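Dehydrogenase (Chromobacterium violaceum, PDB 3Q2I) binds NAD(H) and a UDP-linked N-acetylglucosaminuronic acid, and probably oxidises this sugar nucleotide in the biosynthesis of 2,3-diacetamido-2,3-dideoxy-D-mannuronic acid. Local coordinates at residues I203-T215 against A337-L350. Sequence-based numbering, arbitrary orientation.
With NA (sodium ion), chain E.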
loop_
_atom_site.group_PDB
_atom_site.type_symbol
_atom_site.label_atom_id
_atom_site.label_comp_id
_atom_site.label_asym_id
_atom_site.label_seq_id
_atom_site.Cartn_x
_atom_site.Cartn_y
_atom_site.Cartn_z
ATOM N N ILE A 203 10.762 15.564 25.627
ATOM C CA ILE A 203 11.752 14.818 24.867
ATOM C C ILE A 203 12.139 15.439 23.530
ATOM O O ILE A 203 13.271 15.299 23.083
ATOM C CB ILE A 203 11.363 13.297 24.682
ATOM C CG1 ILE A 203 10.767 12.735 25.967
ATOM C CG2 ILE A 203 12.413 12.453 23.931
ATOM C CD1 ILE A 203 11.735 12.611 27.149
ATOM N N GLY A 204 11.212 16.163 22.911
ATOM C CA GLY A 204 11.551 16.874 21.678
ATOM C C GLY A 204 10.686 16.429 20.487
ATOM O O GLY A 204 9.700 15.705 20.650
ATOM N N PRO A 205 11.041 16.896 19.289
ATOM C CA PRO A 205 10.184 16.652 18.133
ATOM C C PRO A 205 10.058 15.167 17.826
ATOM O O PRO A 205 11.065 14.471 17.712
ATOM C CB PRO A 205 10.942 17.336 16.996
ATOM C CG PRO A 205 11.757 18.447 17.716
ATOM C CD PRO A 205 12.162 17.815 18.997
ATOM N N VAL A 206 8.812 14.727 17.612
ATOM C CA VAL A 206 8.492 13.342 17.273
ATOM C C VAL A 206 8.508 13.204 15.750
ATOM O O VAL A 206 8.048 14.087 14.999
ATOM C CB VAL A 206 7.124 12.945 17.870
ATOM C CG1 VAL A 206 6.641 11.595 17.250
ATOM C CG2 VAL A 206 7.206 12.921 19.422
ATOM N N GLU A 207 9.060 12.101 15.278
ATOM C CA GLU A 207 9.093 11.769 13.856
ATOM C C GLU A 207 7.857 10.980 13.441
ATOM O O GLU A 207 7.171 11.382 12.507
ATOM C CB GLU A 207 10.328 10.905 13.548
ATOM C CG GLU A 207 10.441 10.643 12.049
ATOM C CD GLU A 207 11.753 10.014 11.679
ATOM O OE1 GLU A 207 11.776 8.820 11.348
ATOM O OE2 GLU A 207 12.784 10.698 11.806
ATOM N N SER A 208 7.492 9.956 14.229
ATOM C CA SER A 208 6.341 9.116 13.823
ATOM C C SER A 208 5.847 8.331 15.041
ATOM O O SER A 208 6.592 8.209 16.050
ATOM C CB SER A 208 6.684 8.206 12.635
ATOM O OG SER A 208 7.669 7.223 13.006
ATOM N N VAL A 209 4.626 7.818 14.915
ATOM C CA VAL A 209 4.081 6.934 15.937
ATOM C C VAL A 209 3.450 5.724 15.274
ATOM O O VAL A 209 3.016 5.768 14.116
ATOM C CB VAL A 209 3.008 7.677 16.783
ATOM C CG1 VAL A 209 3.625 8.890 17.491
ATOM C CG2 VAL A 209 1.808 8.088 15.915
ATOM N N GLN A 210 3.294 4.654 16.088
ATOM C CA GLN A 210 2.526 3.458 15.691
ATOM C C GLN A 210 1.667 3.071 16.891
ATOM O O GLN A 210 2.222 2.832 17.965
ATOM C CB GLN A 210 3.487 2.281 15.455
ATOM C CG GLN A 210 4.433 2.570 14.328
ATOM C CD GLN A 210 5.679 1.667 14.331
ATOM O OE1 GLN A 210 6.337 1.518 13.312
ATOM N NE2 GLN A 210 6.004 1.081 15.483
ATOM N N ALA A 211 0.351 3.018 16.751
ATOM C CA ALA A 211 -0.528 2.904 17.916
ATOM C C ALA A 211 -1.541 1.770 17.783
ATOM O O ALA A 211 -1.873 1.368 16.659
ATOM C CB ALA A 211 -1.191 4.234 18.263
ATOM N N TYR A 212 -1.959 1.211 18.936
ATOM C CA TYR A 212 -3.134 0.351 19.006
ATOM C C TYR A 212 -4.016 0.969 20.103
ATOM O O TYR A 212 -3.504 1.417 21.126
ATOM C CB TYR A 212 -2.843 -1.083 19.491
ATOM C CG TYR A 212 -2.034 -1.950 18.564
ATOM C CD1 TYR A 212 -2.664 -2.650 17.552
ATOM C CD2 TYR A 212 -0.694 -2.188 18.823
ATOM C CE1 TYR A 212 -1.915 -3.435 16.692
ATOM C CE2 TYR A 212 0.054 -3.026 17.991
ATOM C CZ TYR A 212 -0.590 -3.681 16.980
ATOM O OH TYR A 212 0.126 -4.470 16.095
ATOM N N THR A 213 -5.311 1.027 19.821
ATOM C CA THR A 213 -6.235 1.342 20.912
ATOM C C THR A 213 -7.460 0.444 20.858
ATOM O O THR A 213 -7.725 -0.215 19.863
ATOM C CB THR A 213 -6.736 2.788 20.788
ATOM O OG1 THR A 213 -7.521 2.949 19.619
ATOM C CG2 THR A 213 -5.628 3.825 20.834
ATOM N N ALA A 214 -8.195 0.384 21.978
ATOM C CA ALA A 214 -9.311 -0.558 22.023
ATOM C C ALA A 214 -10.270 -0.073 23.089
ATOM O O ALA A 214 -9.830 0.654 23.991
ATOM C CB ALA A 214 -8.799 -1.937 22.415
ATOM N N THR A 215 -11.515 -0.547 22.985
ATOM C CA THR A 215 -12.464 -0.341 24.096
ATOM C C THR A 215 -12.634 -1.748 24.632
ATOM O O THR A 215 -13.391 -2.551 24.031
ATOM C CB THR A 215 -13.803 0.154 23.560
ATOM O OG1 THR A 215 -13.595 1.376 22.830
ATOM C CG2 THR A 215 -14.731 0.461 24.729
ATOM N N ALA A 337 -2.184 12.029 15.388
ATOM C CA ALA A 337 -1.396 11.004 14.674
ATOM C C ALA A 337 -1.586 9.623 15.322
ATOM O O ALA A 337 -1.723 8.617 14.585
ATOM C CB ALA A 337 0.082 11.355 14.735
ATOM N N MET A 338 -1.655 9.567 16.658
ATOM C CA MET A 338 -1.880 8.294 17.374
ATOM C C MET A 338 -3.272 7.760 16.980
ATOM O O MET A 338 -3.410 6.554 16.714
ATOM C CB MET A 338 -1.848 8.468 18.916
ATOM C CG MET A 338 -0.522 8.995 19.414
ATOM S SD MET A 338 -0.699 9.238 21.215
ATOM C CE MET A 338 0.988 9.623 21.632
ATOM N N TYR A 339 -4.290 8.623 16.949
ATOM C CA TYR A 339 -5.645 8.181 16.558
ATOM C C TYR A 339 -5.755 7.695 15.121
ATOM O O TYR A 339 -6.378 6.663 14.890
ATOM C CB TYR A 339 -6.708 9.229 16.947
ATOM C CG TYR A 339 -7.059 9.301 18.421
ATOM C CD1 TYR A 339 -6.512 8.420 19.353
ATOM C CD2 TYR A 339 -7.958 10.274 18.857
ATOM C CE1 TYR A 339 -6.878 8.492 20.726
ATOM C CE2 TYR A 339 -8.363 10.319 20.198
ATOM C CZ TYR A 339 -7.830 9.415 21.109
ATOM O OH TYR A 339 -8.208 9.447 22.469
ATOM N N LEU A 340 -5.106 8.401 14.202
ATOM C CA LEU A 340 -5.074 7.927 12.807
ATOM C C LEU A 340 -4.315 6.591 12.737
ATOM O O LEU A 340 -4.717 5.690 12.014
ATOM C CB LEU A 340 -4.375 8.963 11.935
ATOM C CG LEU A 340 -5.190 10.238 11.717
ATOM C CD1 LEU A 340 -4.252 11.305 11.148
ATOM C CD2 LEU A 340 -6.381 9.922 10.802
ATOM N N SER A 341 -3.205 6.488 13.452
ATOM C CA SER A 341 -2.392 5.259 13.366
ATOM C C SER A 341 -3.185 4.073 13.931
ATOM O O SER A 341 -3.184 2.980 13.336
ATOM C CB SER A 341 -1.142 5.485 14.231
ATOM O OG SER A 341 -0.405 4.232 14.256
ATOM N N ALA A 342 -3.846 4.246 15.076
ATOM C CA ALA A 342 -4.636 3.169 15.666
ATOM C C ALA A 342 -5.813 2.795 14.778
ATOM O O ALA A 342 -6.176 1.622 14.679
ATOM C CB ALA A 342 -5.177 3.599 17.031
ATOM N N ARG A 343 -6.415 3.789 14.126
ATOM C CA ARG A 343 -7.592 3.501 13.311
ATOM C C ARG A 343 -7.165 2.670 12.096
ATOM O O ARG A 343 -7.831 1.672 11.794
ATOM C CB ARG A 343 -8.185 4.816 12.778
ATOM C CG ARG A 343 -9.486 4.614 11.993
ATOM C CD ARG A 343 -9.963 5.892 11.279
ATOM N NE ARG A 343 -9.023 6.211 10.224
ATOM C CZ ARG A 343 -9.034 7.386 9.594
ATOM N NH1 ARG A 343 -8.141 7.653 8.654
ATOM N NH2 ARG A 343 -9.869 8.331 10.032
ATOM N N ASP A 344 -6.097 3.083 11.420
ATOM C CA ASP A 344 -5.752 2.495 10.129
ATOM C C ASP A 344 -4.703 1.392 10.267
ATOM O O ASP A 344 -4.441 0.674 9.262
ATOM C CB ASP A 344 -5.266 3.590 9.168
ATOM C CG ASP A 344 -6.391 4.534 8.747
ATOM O OD1 ASP A 344 -7.572 4.168 8.943
ATOM O OD2 ASP A 344 -6.031 5.595 8.184
ATOM N N GLY A 345 -4.148 1.183 11.461
ATOM C CA GLY A 345 -3.088 0.144 11.597
ATOM C C GLY A 345 -1.833 0.444 10.808
ATOM O O GLY A 345 -1.234 -0.434 10.154
ATOM N N ARG A 346 -1.407 1.697 10.834
ATOM C CA ARG A 346 -0.211 2.094 10.069
ATOM C C ARG A 346 0.602 3.136 10.842
ATOM O O ARG A 346 0.055 3.859 11.692
ATOM C CB ARG A 346 -0.584 2.712 8.728
ATOM C CG ARG A 346 -1.380 3.984 8.842
ATOM C CD ARG A 346 -1.883 4.575 7.510
ATOM N NE ARG A 346 -2.926 5.559 7.807
ATOM C CZ ARG A 346 -2.753 6.880 7.789
ATOM N NH1 ARG A 346 -1.564 7.354 7.449
ATOM N NH2 ARG A 346 -3.750 7.703 8.121
ATOM N N ARG A 347 1.898 3.184 10.535
ATOM C CA ARG A 347 2.780 4.213 11.080
ATOM C C ARG A 347 2.333 5.539 10.519
ATOM O O ARG A 347 2.077 5.685 9.336
ATOM C CB ARG A 347 4.226 3.903 10.625
ATOM C CG ARG A 347 5.304 4.879 11.149
ATOM C CD ARG A 347 6.737 4.526 10.642
ATOM N NE ARG A 347 7.194 3.328 11.380
ATOM C CZ ARG A 347 8.418 2.766 11.320
ATOM N NH1 ARG A 347 9.403 3.303 10.618
ATOM N NH2 ARG A 347 8.710 1.674 12.036
ATOM N N VAL A 348 2.246 6.546 11.406
ATOM C CA VAL A 348 1.846 7.895 10.920
ATOM C C VAL A 348 2.968 8.856 11.260
ATOM O O VAL A 348 3.432 8.915 12.425
ATOM C CB VAL A 348 0.547 8.369 11.624
ATOM C CG1 VAL A 348 0.290 9.818 11.244
ATOM C CG2 VAL A 348 -0.615 7.537 11.139
ATOM N N SER A 349 3.446 9.580 10.231
ATOM C CA SER A 349 4.595 10.467 10.427
ATOM C C SER A 349 4.191 11.940 10.435
ATOM O O SER A 349 3.125 12.331 9.963
ATOM C CB SER A 349 5.647 10.253 9.334
ATOM O OG SER A 349 6.062 8.886 9.391
ATOM N N LEU A 350 5.050 12.735 11.081
ATOM C CA LEU A 350 4.804 14.168 11.332
ATOM C C LEU A 350 5.786 14.994 10.501
ATOM O O LEU A 350 6.844 14.537 10.110
ATOM C CB LEU A 350 5.057 14.485 12.795
ATOM C CG LEU A 350 4.111 13.766 13.759
ATOM C CD1 LEU A 350 4.380 14.247 15.121
ATOM C CD2 LEU A 350 2.623 13.949 13.432
HETATM NA NA NA E . -8.451 1.201 18.032
HETATM O O HOH W 1 -5.991 0.068 17.053
HETATM O O HOH W 2 -9.044 -0.259 16.807
HETATM O O HOH W 3 -9.253 3.114 16.607
HETATM O O HOH W 4 -10.311 2.033 19.208
#
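Arg347 lies alongside Gln210, both side chains pointing the same way. Arg347 CB rests on Gln210 CG at 3.9 Å. CG and CD then pass Ser208 OG, which is hydrogen-bonded to Tyr212 of a second subunit. CG stands anti to the backbone N (chi1 -178°), and a bend at chi3 turns the guanidinium side-on to the amide. Arg347 NE and NH2 both donate to Gln210 OE1, at 2.8 and 2.7 Å. The oxygen lies in the guanidinium plane, but both donors reach it from one face of the amide, whose plane is turned 38° from the guanidinium.

Antiparallel pairing sets this register. Val209 and Val348 form a hydrogen-bonded pair, and Leu350 N donates to Glu207 O. Beyond the paired residues, Ser341 OG accepts from Ala211 N at 2.9 Å. It also donates to Arg346 O, tying the helix end to both the strand and the following turn.

Val209 CG2 packs on Ala337 CB at 3.9 Å, while Ala211 CB sits against Met338 O. Ala342 CB touches Thr213 OG1 at 3.6 Å. Thr213 binds a sodium ion through O and OG1. One of the ion's four waters bridges Thr213 N and Ala342 O.

Strand 206-214 belongs to the mixed sheet of the C-terminal alpha/beta domain. The last turns of helix 325-344, residues 337-344, cross it at -64°. The chain then turns at Gly345 and returns as strand 348-349, outermost in this sheet within the chain. Strand 225-232 flanks 206-214 on its other side, with a classic beta bulge at Glu207 and Ser208 opposite Lys231.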